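Local coordinates for protein glutathione S-transferase 2 (Onchocerca volvulus, PDB 1TU7) that catalyses the conjugation of glutathione to electrophilic compounds, works as a homodimer, and appears to play a central role in the parasite's detoxification system, at residues Q24-I29 with R72-N77; I66-A71 with I147-Y152; D88-G93 with K130-R135; P115-I120 with I163-C168. All blocks are in the same frame, centred on the assembly; numbering follows the deposited sequence.

Contact 1. Residues Q24-I29 with R72-N77; sequences QDIKFI and RKYNLN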
# COMPACT_ATOMS: atom_id res chain seq x y z
N GLN A 24 -15.63 -15.67 4.42
CA GLN A 24 -15.33 -16.82 3.57
C GLN A 24 -15.37 -18.14 4.34
O GLN A 24 -15.19 -19.20 3.73
CB GLN A 24 -14.00 -16.63 2.86
CG GLN A 24 -14.01 -15.57 1.76
CD GLN A 24 -15.11 -15.80 0.77
OE1 GLN A 24 -15.21 -16.89 0.23
NE2 GLN A 24 -15.96 -14.81 0.59
N ASP A 25 -15.60 -18.07 5.65
CA ASP A 25 -15.63 -19.22 6.54
C ASP A 25 -14.35 -20.03 6.50
O ASP A 25 -14.35 -21.27 6.52
CB ASP A 25 -16.86 -20.10 6.26
CG ASP A 25 -17.30 -20.84 7.47
OD1 ASP A 25 -17.95 -21.89 7.30
OD2 ASP A 25 -17.05 -20.44 8.63
N ILE A 26 -13.22 -19.32 6.46
CA ILE A 26 -11.89 -19.89 6.58
C ILE A 26 -11.55 -19.84 8.05
O ILE A 26 -11.37 -18.75 8.64
CB ILE A 26 -10.86 -19.10 5.76
CG1 ILE A 26 -11.25 -19.05 4.30
CG2 ILE A 26 -9.46 -19.70 5.97
CD1 ILE A 26 -10.50 -17.96 3.54
N LYS A 27 -11.52 -21.00 8.68
CA LYS A 27 -11.24 -21.05 10.10
C LYS A 27 -9.79 -20.72 10.35
O LYS A 27 -8.89 -21.17 9.64
CB LYS A 27 -11.61 -22.41 10.69
CG LYS A 27 -12.98 -22.88 10.33
CD LYS A 27 -14.05 -21.97 10.81
CE LYS A 27 -15.37 -22.78 10.81
NZ LYS A 27 -16.59 -22.01 11.07
N PHE A 28 -9.56 -19.88 11.34
CA PHE A 28 -8.24 -19.40 11.69
C PHE A 28 -8.08 -19.14 13.19
O PHE A 28 -9.06 -18.88 13.93
CB PHE A 28 -7.88 -18.13 10.88
CG PHE A 28 -8.65 -16.89 11.30
CD1 PHE A 28 -9.97 -16.71 10.95
CD2 PHE A 28 -8.01 -15.89 12.03
CE1 PHE A 28 -10.66 -15.56 11.32
CE2 PHE A 28 -8.70 -14.75 12.41
CZ PHE A 28 -10.02 -14.59 12.04
N ILE A 29 -6.82 -19.18 13.64
CA ILE A 29 -6.45 -18.74 14.98
C ILE A 29 -6.33 -17.23 14.94
O ILE A 29 -5.48 -16.70 14.22
CB ILE A 29 -5.14 -19.36 15.47
CG1 ILE A 29 -5.29 -20.88 15.61
CG2 ILE A 29 -4.74 -18.76 16.78
CD1 ILE A 29 -3.97 -21.58 15.57
N ARG A 72 -6.06 -14.44 -3.98
CA ARG A 72 -5.71 -15.38 -5.06
C ARG A 72 -6.11 -16.82 -4.68
O ARG A 72 -6.69 -17.53 -5.49
CB ARG A 72 -4.22 -15.31 -5.38
CG ARG A 72 -3.83 -14.08 -6.15
CD ARG A 72 -2.36 -14.07 -6.58
NE ARG A 72 -1.44 -14.07 -5.43
CZ ARG A 72 -0.95 -12.99 -4.87
NH1 ARG A 72 -1.27 -11.79 -5.33
NH2 ARG A 72 -0.13 -13.08 -3.82
N LYS A 73 -5.84 -17.22 -3.45
CA LYS A 73 -6.12 -18.57 -3.02
C LYS A 73 -7.61 -18.87 -3.08
O LYS A 73 -8.01 -19.98 -3.46
CB LYS A 73 -5.63 -18.79 -1.61
CG LYS A 73 -4.27 -19.35 -1.50
CD LYS A 73 -4.00 -19.71 -0.01
CE LYS A 73 -4.28 -21.14 0.32
NZ LYS A 73 -3.53 -21.60 1.56
N TYR A 74 -8.44 -17.89 -2.74
CA TYR A 74 -9.87 -18.08 -2.63
C TYR A 74 -10.68 -17.43 -3.74
O TYR A 74 -11.89 -17.31 -3.63
CB TYR A 74 -10.37 -17.62 -1.25
CG TYR A 74 -10.30 -18.75 -0.25
CD1 TYR A 74 -9.10 -19.13 0.32
CD2 TYR A 74 -11.44 -19.52 0.03
CE1 TYR A 74 -9.05 -20.24 1.18
CE2 TYR A 74 -11.40 -20.60 0.92
CZ TYR A 74 -10.21 -20.95 1.48
OH TYR A 74 -10.17 -22.02 2.36
N ASN A 75 -10.02 -17.03 -4.83
CA ASN A 75 -10.70 -16.49 -5.99
C ASN A 75 -11.49 -15.22 -5.74
O ASN A 75 -12.56 -15.01 -6.30
CB ASN A 75 -11.62 -17.59 -6.57
CG ASN A 75 -11.95 -17.44 -8.06
OD1 ASN A 75 -12.99 -17.98 -8.55
ND2 ASN A 75 -11.16 -16.71 -8.78
N LEU A 76 -10.94 -14.37 -4.87
CA LEU A 76 -11.51 -13.06 -4.54
C LEU A 76 -10.62 -11.92 -5.06
O LEU A 76 -10.62 -10.84 -4.50
CB LEU A 76 -11.72 -12.93 -3.02
CG LEU A 76 -13.13 -13.18 -2.51
CD1 LEU A 76 -13.47 -14.65 -2.61
CD2 LEU A 76 -13.30 -12.67 -1.09
N ASN A 77 -9.91 -12.18 -6.14
CA ASN A 77 -8.97 -11.23 -6.77
C ASN A 77 -9.44 -10.80 -8.16
O ASN A 77 -8.62 -10.42 -8.98
CB ASN A 77 -7.61 -11.92 -6.89
CG ASN A 77 -6.46 -10.98 -7.15
OD1 ASN A 77 -5.48 -11.38 -7.81
ND2 ASN A 77 -6.49 -9.83 -6.55
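Aliphatic-aromatic packing joins I26 to Y74 in the larger half of this contact. The two side chains reach toward each other from their segments, and the isoleucine lies over one face of the tyrosine ring. Its end methyl CD1 forms a CH-pi contact, 3.5 Å from the centroid of the Y74 ring and only 8° off the ring normal. I26 CG1 lies nearer the phenolic end, 3.6 Å from Y74 CZ. An extended outer torsion (chi2 163°) carries CD1 from CG1 back to the ring centre, so both carbons lie against the ring, CD1 over its middle and CG1 toward CZ.

A polar group on an aliphatic one makes the second pair. Q24, bent at chi2 (-53°), brings its amide against the two methyls of L76, with Q24 NE2 3.8 Å from L76 CD2 and Q24 CD 3.9 Å from L76 CD1. The polar need of NE2 is met by a hydrogen bond to Y152 OH.

Within 24-29 itself, K27 NZ forms a salt bridge with D25 OD2 at 2.9 Å, beside the Schellman motif in which positive phi at D25 ends helix 15-23.

The fit between these two segments of the thioredoxin-like domain therefore probably rests on apolar and CH-pi contact, while NE2 of Q24 is bonded to Y152 of helix 149-164.

Contact 2. Residues I66-A71 with I147-Y152; sequences ILRHLA and ISYADY
Just before Y149, the residue that meets L67, R68 and A71, S148 N donates to D151 OD2 at 2.9 Å, with an N-H...O angle of 158°. The S-x-x-D sequence and this bond are consistent with the N-capping box known at the start of this helix in cytosolic glutathione transferases, although only the bond from S148 N is established here. D151 OD1 accepts from I142 N, so both carboxylate oxygens are engaged.

From this turn the Y149 ring reaches across to helix 63-73. Its CG stands between the backbone N and the carbonyl carbon (chi1 66°), and the ring is carried toward that helix. The two ring carbons next to CG take separate partners: A71 CB comes to 3.5 Å of Y149 CD2, and L67 CG to 3.8 Å of Y149 CD1. Both approaches are oblique to the ring. Further out, the aliphatic part of R68 passes the phenol, with R68 CG 3.6 Å from Y149 OH. The arginine chain then bends at chi3, leaving the hydroxyl at the edge of a guanidinium turned 73° from the ring plane. The charge itself is directed elsewhere, since R68 NE makes a salt bridge with D88 OD2 of the second subunit.

The tyrosine also touches I87, D88 and C91 of helix 81-107, while L67 packs on I17 of helix 15-23. Y149 therefore fills the junction where helix 63-73 of the thioredoxin-like domain meets two helices of the C-terminal domain.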
# COMPACT_ATOMS: atom_id res chain seq x y z
N ILE A 66 -0.96 -9.84 2.51
CA ILE A 66 -1.77 -10.89 3.12
C ILE A 66 -3.11 -10.97 2.41
O ILE A 66 -3.56 -12.04 2.00
CB ILE A 66 -1.96 -10.63 4.64
CG1 ILE A 66 -0.64 -10.75 5.41
CG2 ILE A 66 -3.02 -11.59 5.20
CD1 ILE A 66 -0.68 -10.17 6.82
N LEU A 67 -3.75 -9.82 2.27
CA LEU A 67 -5.06 -9.79 1.62
C LEU A 67 -5.01 -10.30 0.18
O LEU A 67 -5.88 -11.06 -0.24
CB LEU A 67 -5.61 -8.37 1.68
CG LEU A 67 -7.00 -7.94 2.04
CD1 LEU A 67 -7.70 -8.86 3.01
CD2 LEU A 67 -6.82 -6.52 2.59
N ARG A 68 -4.01 -9.87 -0.59
CA ARG A 68 -3.93 -10.34 -1.98
C ARG A 68 -3.59 -11.81 -2.08
O ARG A 68 -4.05 -12.50 -2.97
CB ARG A 68 -2.92 -9.51 -2.79
CG ARG A 68 -3.49 -8.16 -3.16
CD ARG A 68 -2.57 -7.30 -3.97
NE ARG A 68 -1.53 -6.76 -3.16
CZ ARG A 68 -1.63 -5.64 -2.46
NH1 ARG A 68 -2.80 -4.96 -2.50
NH2 ARG A 68 -0.63 -5.21 -1.72
N HIS A 69 -2.79 -12.33 -1.16
CA HIS A 69 -2.52 -13.75 -1.14
C HIS A 69 -3.78 -14.55 -0.88
O HIS A 69 -4.08 -15.51 -1.56
CB HIS A 69 -1.45 -14.08 -0.11
CG HIS A 69 -1.38 -15.51 0.27
ND1 HIS A 69 -0.73 -16.44 -0.50
CD2 HIS A 69 -1.87 -16.17 1.35
CE1 HIS A 69 -0.82 -17.62 0.08
NE2 HIS A 69 -1.49 -17.49 1.21
N LEU A 70 -4.54 -14.15 0.14
CA LEU A 70 -5.78 -14.82 0.43
C LEU A 70 -6.75 -14.71 -0.75
O LEU A 70 -7.44 -15.69 -1.10
CB LEU A 70 -6.40 -14.25 1.69
CG LEU A 70 -5.70 -14.64 2.99
CD1 LEU A 70 -6.32 -13.83 4.11
CD2 LEU A 70 -5.84 -16.12 3.24
N ALA A 71 -6.80 -13.52 -1.36
CA ALA A 71 -7.66 -13.30 -2.51
C ALA A 71 -7.33 -14.24 -3.65
O ALA A 71 -8.24 -14.80 -4.27
CB ALA A 71 -7.54 -11.90 -2.95
N ILE A 147 -17.96 -10.95 -4.77
CA ILE A 147 -17.17 -10.36 -3.72
C ILE A 147 -15.69 -10.44 -4.03
O ILE A 147 -15.22 -11.36 -4.71
CB ILE A 147 -17.53 -11.04 -2.37
CG1 ILE A 147 -16.99 -10.17 -1.20
CG2 ILE A 147 -17.05 -12.51 -2.31
CD1 ILE A 147 -17.94 -9.92 -0.12
N SER A 148 -14.97 -9.45 -3.53
CA SER A 148 -13.53 -9.38 -3.67
C SER A 148 -12.92 -8.90 -2.37
O SER A 148 -13.63 -8.41 -1.48
CB SER A 148 -13.11 -8.43 -4.78
OG SER A 148 -13.49 -7.08 -4.49
N TYR A 149 -11.60 -8.97 -2.26
CA TYR A 149 -10.99 -8.58 -1.01
C TYR A 149 -11.25 -7.11 -0.68
O TYR A 149 -11.31 -6.75 0.49
CB TYR A 149 -9.50 -8.88 -0.97
CG TYR A 149 -8.62 -8.10 -1.91
CD1 TYR A 149 -8.00 -6.92 -1.49
CD2 TYR A 149 -8.35 -8.55 -3.20
CE1 TYR A 149 -7.17 -6.21 -2.31
CE2 TYR A 149 -7.47 -7.84 -4.02
CZ TYR A 149 -6.89 -6.67 -3.58
OH TYR A 149 -6.01 -5.99 -4.41
N ALA A 150 -11.37 -6.28 -1.71
CA ALA A 150 -11.53 -4.86 -1.49
C ALA A 150 -12.84 -4.55 -0.79
O ALA A 150 -12.91 -3.57 -0.06
CB ALA A 150 -11.44 -4.08 -2.81
N ASP A 151 -13.86 -5.38 -0.96
CA ASP A 151 -15.12 -5.18 -0.25
C ASP A 151 -14.94 -5.17 1.26
O ASP A 151 -15.56 -4.35 1.96
CB ASP A 151 -16.14 -6.24 -0.64
CG ASP A 151 -16.59 -6.13 -2.05
OD1 ASP A 151 -17.05 -5.03 -2.46
OD2 ASP A 151 -16.53 -7.13 -2.79
N TYR A 152 -14.10 -6.04 1.78
CA TYR A 152 -13.90 -6.08 3.23
C TYR A 152 -13.19 -4.85 3.74
O TYR A 152 -13.49 -4.34 4.80
CB TYR A 152 -13.12 -7.34 3.64
CG TYR A 152 -13.78 -8.62 3.14
CD1 TYR A 152 -13.14 -9.43 2.19
CD2 TYR A 152 -15.04 -9.00 3.58
CE1 TYR A 152 -13.74 -10.57 1.74
CE2 TYR A 152 -15.64 -10.16 3.11
CZ TYR A 152 -14.99 -10.91 2.19
OH TYR A 152 -15.59 -12.06 1.73

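Contact 3. Residues D88-G93 with K130-R135; sequences DMFCEG and KLLATR
Apolar contacts of L131 with F90 and M89 make up most of this helix-helix joint. The L131 and F90 side chains run antiparallel, side by side, and one leucine methyl does most of the touching: L131 CD1 is 3.5 Å from F90 CD1 and 3.7 Å from F90 CE1. It meets the ring obliquely. The same methyl is approached from M89, whose CE lies 4.1 Å from L131 CD1. With CG anti to the backbone N (chi1 -179°), M89 runs straight out to its sulfur and bends only at chi3, so that CE swings across the end of the leucine.

The edge of F90 serves the next residue. Its rim is directed at the backbone of L132, where F90 CE1 stands 3.9 Å from L132 N, and F90 CZ is a looser 4.3 Å from L132 CB. L132 also packs on L174, L175 and F178 of helix 173-183.

Within 130-135, L131 O is gripped by two donors from one residue: the amide of T134 at 3.0 Å and T134 OG1 at 2.9 Å. T134 itself lies in the type I turn from L132 to R135.

The pair 81-107 and 109-132 belongs to the all-helical C-terminal domain of the glutathione transferase fold. F47 of the second subunit packs on L131 and Q46 of that subunit on M89, an arrangement consistent with the lock-and-key dimer contact of the pi class, in which an aromatic residue enters between these two helices of its partner.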
# COMPACT_ATOMS: atom_id res chain seq x y z
N ASP A 88 -7.62 -3.55 -6.65
CA ASP A 88 -6.38 -3.11 -6.00
C ASP A 88 -6.38 -1.61 -5.89
O ASP A 88 -6.17 -1.05 -4.82
CB ASP A 88 -5.23 -3.63 -6.85
CG ASP A 88 -3.89 -3.42 -6.29
OD1 ASP A 88 -3.74 -2.81 -5.20
OD2 ASP A 88 -2.91 -3.87 -6.95
N MET A 89 -6.65 -0.96 -7.01
CA MET A 89 -6.72 0.50 -7.03
C MET A 89 -7.73 0.99 -5.97
O MET A 89 -7.46 1.93 -5.22
CB MET A 89 -7.12 0.95 -8.43
CG MET A 89 -7.20 2.43 -8.60
SD MET A 89 -7.82 2.86 -10.26
CE MET A 89 -9.50 3.10 -9.92
N PHE A 90 -8.90 0.38 -5.93
CA PHE A 90 -9.95 0.76 -4.98
C PHE A 90 -9.45 0.57 -3.54
O PHE A 90 -9.56 1.47 -2.70
CB PHE A 90 -11.21 -0.08 -5.25
CG PHE A 90 -12.50 0.56 -4.78
CD1 PHE A 90 -13.50 0.84 -5.69
CD2 PHE A 90 -12.73 0.88 -3.48
CE1 PHE A 90 -14.64 1.46 -5.32
CE2 PHE A 90 -13.92 1.49 -3.10
CZ PHE A 90 -14.86 1.79 -4.04
N CYS A 91 -8.88 -0.60 -3.27
CA CYS A 91 -8.39 -0.93 -1.95
C CYS A 91 -7.29 0.04 -1.52
O CYS A 91 -7.26 0.49 -0.37
CB CYS A 91 -7.91 -2.38 -1.92
SG CYS A 91 -7.74 -3.03 -0.23
N GLU A 92 -6.43 0.42 -2.44
CA GLU A 92 -5.40 1.41 -2.15
C GLU A 92 -6.01 2.76 -1.79
O GLU A 92 -5.49 3.47 -0.91
CB GLU A 92 -4.41 1.56 -3.30
CG GLU A 92 -3.50 0.35 -3.48
CD GLU A 92 -2.56 0.15 -2.31
OE1 GLU A 92 -2.77 -0.82 -1.57
OE2 GLU A 92 -1.71 1.06 -2.10
N GLY A 93 -7.08 3.15 -2.46
CA GLY A 93 -7.78 4.35 -2.06
C GLY A 93 -8.33 4.24 -0.65
O GLY A 93 -8.29 5.18 0.11
N LYS A 130 -18.56 7.94 -5.86
CA LYS A 130 -18.41 8.08 -7.30
C LYS A 130 -17.79 6.82 -7.94
O LYS A 130 -18.26 6.34 -8.96
CB LYS A 130 -17.64 9.34 -7.68
CG LYS A 130 -17.45 9.60 -9.17
CD LYS A 130 -16.91 11.00 -9.41
CE LYS A 130 -16.88 11.33 -10.91
NZ LYS A 130 -16.36 12.70 -11.20
N LEU A 131 -16.73 6.31 -7.33
CA LEU A 131 -16.00 5.20 -7.93
C LEU A 131 -16.81 3.92 -7.82
O LEU A 131 -16.85 3.14 -8.77
CB LEU A 131 -14.67 5.03 -7.23
CG LEU A 131 -13.38 4.71 -7.97
CD1 LEU A 131 -12.41 3.89 -7.08
CD2 LEU A 131 -13.48 4.30 -9.41
N LEU A 132 -17.49 3.72 -6.70
CA LEU A 132 -18.27 2.51 -6.51
C LEU A 132 -19.31 2.31 -7.63
O LEU A 132 -19.57 1.18 -8.03
CB LEU A 132 -18.91 2.52 -5.13
CG LEU A 132 -19.76 1.32 -4.76
CD1 LEU A 132 -18.91 0.05 -4.71
CD2 LEU A 132 -20.39 1.56 -3.42
N ALA A 133 -19.84 3.42 -8.15
CA ALA A 133 -20.85 3.40 -9.20
C ALA A 133 -20.39 2.73 -10.48
O ALA A 133 -21.21 2.34 -11.31
CB ALA A 133 -21.27 4.83 -9.51
N THR A 134 -19.09 2.58 -10.67
CA THR A 134 -18.60 2.18 -11.99
C THR A 134 -18.90 0.74 -12.35
O THR A 134 -18.82 0.40 -13.52
CB THR A 134 -17.10 2.45 -12.20
OG1 THR A 134 -16.34 1.69 -11.27
CG2 THR A 134 -16.70 3.91 -11.98
N ARG A 135 -19.20 -0.10 -11.37
CA ARG A 135 -19.56 -1.49 -11.63
C ARG A 135 -20.86 -1.79 -10.94
O ARG A 135 -21.04 -1.44 -9.80
CB ARG A 135 -18.46 -2.44 -11.17
CG ARG A 135 -17.19 -2.23 -11.97
CD ARG A 135 -16.05 -3.14 -11.62
NE ARG A 135 -14.86 -2.93 -12.46
CZ ARG A 135 -14.53 -3.65 -13.55
NH1 ARG A 135 -15.29 -4.64 -14.00
NH2 ARG A 135 -13.40 -3.37 -14.19

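Contact 4. Residues P115-I120 with I163-C168; sequences PYIKSI and ILDPHC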
# COMPACT_ATOMS: atom_id res chain seq x y z
N PRO A 115 -12.94 18.98 12.73
CA PRO A 115 -12.54 19.42 11.38
C PRO A 115 -12.42 18.27 10.40
O PRO A 115 -12.75 18.41 9.24
CB PRO A 115 -11.17 20.08 11.61
CG PRO A 115 -11.18 20.45 13.03
CD PRO A 115 -11.97 19.44 13.74
N TYR A 116 -11.93 17.13 10.85
CA TYR A 116 -11.84 15.98 9.95
C TYR A 116 -13.24 15.56 9.50
O TYR A 116 -13.51 15.41 8.30
CB TYR A 116 -11.19 14.83 10.70
CG TYR A 116 -11.07 13.53 9.91
CD1 TYR A 116 -11.96 12.49 10.12
CD2 TYR A 116 -10.06 13.36 8.99
CE1 TYR A 116 -11.83 11.28 9.40
CE2 TYR A 116 -9.92 12.18 8.26
CZ TYR A 116 -10.81 11.14 8.50
OH TYR A 116 -10.66 9.99 7.78
N ILE A 117 -14.13 15.38 10.45
CA ILE A 117 -15.52 15.02 10.19
C ILE A 117 -16.21 16.02 9.26
O ILE A 117 -16.91 15.62 8.34
CB ILE A 117 -16.28 14.87 11.51
CG1 ILE A 117 -15.80 13.62 12.26
CG2 ILE A 117 -17.80 14.86 11.30
CD1 ILE A 117 -16.37 13.52 13.64
N LYS A 118 -16.02 17.31 9.52
CA LYS A 118 -16.71 18.37 8.78
C LYS A 118 -16.11 18.68 7.41
O LYS A 118 -16.86 18.83 6.43
CB LYS A 118 -16.76 19.64 9.64
N SER A 119 -14.79 18.73 7.32
CA SER A 119 -14.09 19.31 6.18
C SER A 119 -13.22 18.39 5.34
O SER A 119 -12.92 18.73 4.18
CB SER A 119 -13.22 20.47 6.67
OG SER A 119 -14.06 21.45 7.24
N ILE A 120 -12.79 17.25 5.90
CA ILE A 120 -11.97 16.30 5.16
C ILE A 120 -12.80 15.11 4.71
O ILE A 120 -12.82 14.75 3.53
CB ILE A 120 -10.80 15.80 6.02
CG1 ILE A 120 -9.93 16.96 6.51
CG2 ILE A 120 -9.98 14.77 5.25
CD1 ILE A 120 -9.28 17.74 5.41
N ILE A 163 -18.61 4.89 13.26
CA ILE A 163 -18.38 4.97 14.69
C ILE A 163 -17.93 6.41 15.02
O ILE A 163 -18.38 7.00 16.01
CB ILE A 163 -17.34 3.97 15.14
CG1 ILE A 163 -17.87 2.54 15.00
CG2 ILE A 163 -16.98 4.21 16.62
CD1 ILE A 163 -16.87 1.50 15.17
N LEU A 164 -17.03 6.95 14.20
CA LEU A 164 -16.48 8.29 14.41
C LEU A 164 -17.56 9.36 14.28
O LEU A 164 -17.65 10.28 15.13
CB LEU A 164 -15.35 8.57 13.41
CG LEU A 164 -14.59 9.87 13.68
CD1 LEU A 164 -13.68 9.73 14.84
CD2 LEU A 164 -13.81 10.25 12.42
N ASP A 165 -18.37 9.23 13.24
CA ASP A 165 -19.42 10.17 12.88
C ASP A 165 -20.60 9.35 12.40
O ASP A 165 -20.65 8.93 11.24
CB ASP A 165 -18.95 11.10 11.77
CG ASP A 165 -20.06 11.94 11.20
OD1 ASP A 165 -21.12 12.05 11.87
OD2 ASP A 165 -19.96 12.49 10.08
N PRO A 166 -21.55 9.05 13.29
CA PRO A 166 -22.71 8.25 12.90
C PRO A 166 -23.47 8.73 11.66
O PRO A 166 -24.11 7.91 11.04
CB PRO A 166 -23.58 8.30 14.16
CG PRO A 166 -22.60 8.43 15.26
CD PRO A 166 -21.54 9.32 14.74
N HIS A 167 -23.37 10.00 11.30
CA HIS A 167 -24.09 10.54 10.16
C HIS A 167 -23.29 10.64 8.89
O HIS A 167 -23.75 11.22 7.92
CB HIS A 167 -24.60 11.95 10.52
CG HIS A 167 -25.55 11.95 11.68
ND1 HIS A 167 -26.78 11.33 11.63
CD2 HIS A 167 -25.44 12.46 12.93
CE1 HIS A 167 -27.39 11.47 12.79
NE2 HIS A 167 -26.60 12.16 13.59
N CYS A 168 -22.06 10.13 8.87
CA CYS A 168 -21.16 10.44 7.75
C CYS A 168 -21.61 9.92 6.37
O CYS A 168 -21.17 10.45 5.35
CB CYS A 168 -19.70 9.99 8.01
SG CYS A 168 -19.43 8.21 8.11
O HOH W 1 -18.47 13.38 7.91
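I117 lies across the end of helix 149-164, touching both L164 and D165. Its two branches divide the work. The branch methyl CG2 sits against the carboxylate, 3.4 Å from D165 OD2, while the longer arm runs alongside the backbone, with I117 CD1 3.8 Å from L164 O. L164 CD2 in turn reaches helix 109-132 at two places: it is 3.9 Å from I117 CG1, and it meets the edge of the Y116 ring, 3.7 Å from Y116 CD1. The L164 and Y116 side chains lie nearly perpendicular.

A water forms the next layer. It donates one hydrogen to I117 O at 2.8 Å and the other to D165 OD2 at 2.8 Å, linking the helix backbone to the carboxylate. I117 lies within the wider pi-type turn at 116-120.

What positions D165 is its own loop. The residue is the first to leave helical geometry after L164, and its CG, anti to the backbone N (chi1 171°), projects back toward I117. OD1 accepts the amide of H167 at 3.1 Å in an Asx turn, the donor standing 63° out of the carboxylate plane; D165 also starts a type I turn to C168. Farther out, Y116 packs on L97, Y101 and M104 of helix 81-107, and C168 on L121 and L125.

Each carboxylate oxygen of D165 therefore has a hydrogen-bond donor, which is consistent with an ionised carboxylate being tolerated beside an isoleucine methyl. The contact combines an apolar seam with one water-mediated polar link.

How the contacts relate
From the N terminus, contact 1 closes the first loop, bringing the loop after helix 15-23 to the end of helix 63-73 within the thioredoxin-like domain. Contact 2 opens before that loop has closed, so the two cross; it ties helix 63-73 to helix 149-164 and hence one domain to the other. They touch through a probable hydrogen bond from L76 N to A71 O. Nested inside contact 2, contact 3 joins helices 81-107 and 109-132; the two touch where Y149 packs on D88 and C91, and both face the second subunit. Contact 4 crosses contacts 2 and 3, linking helix 109-132 to the far end of helix 149-164, across the chain's centre from contact 1.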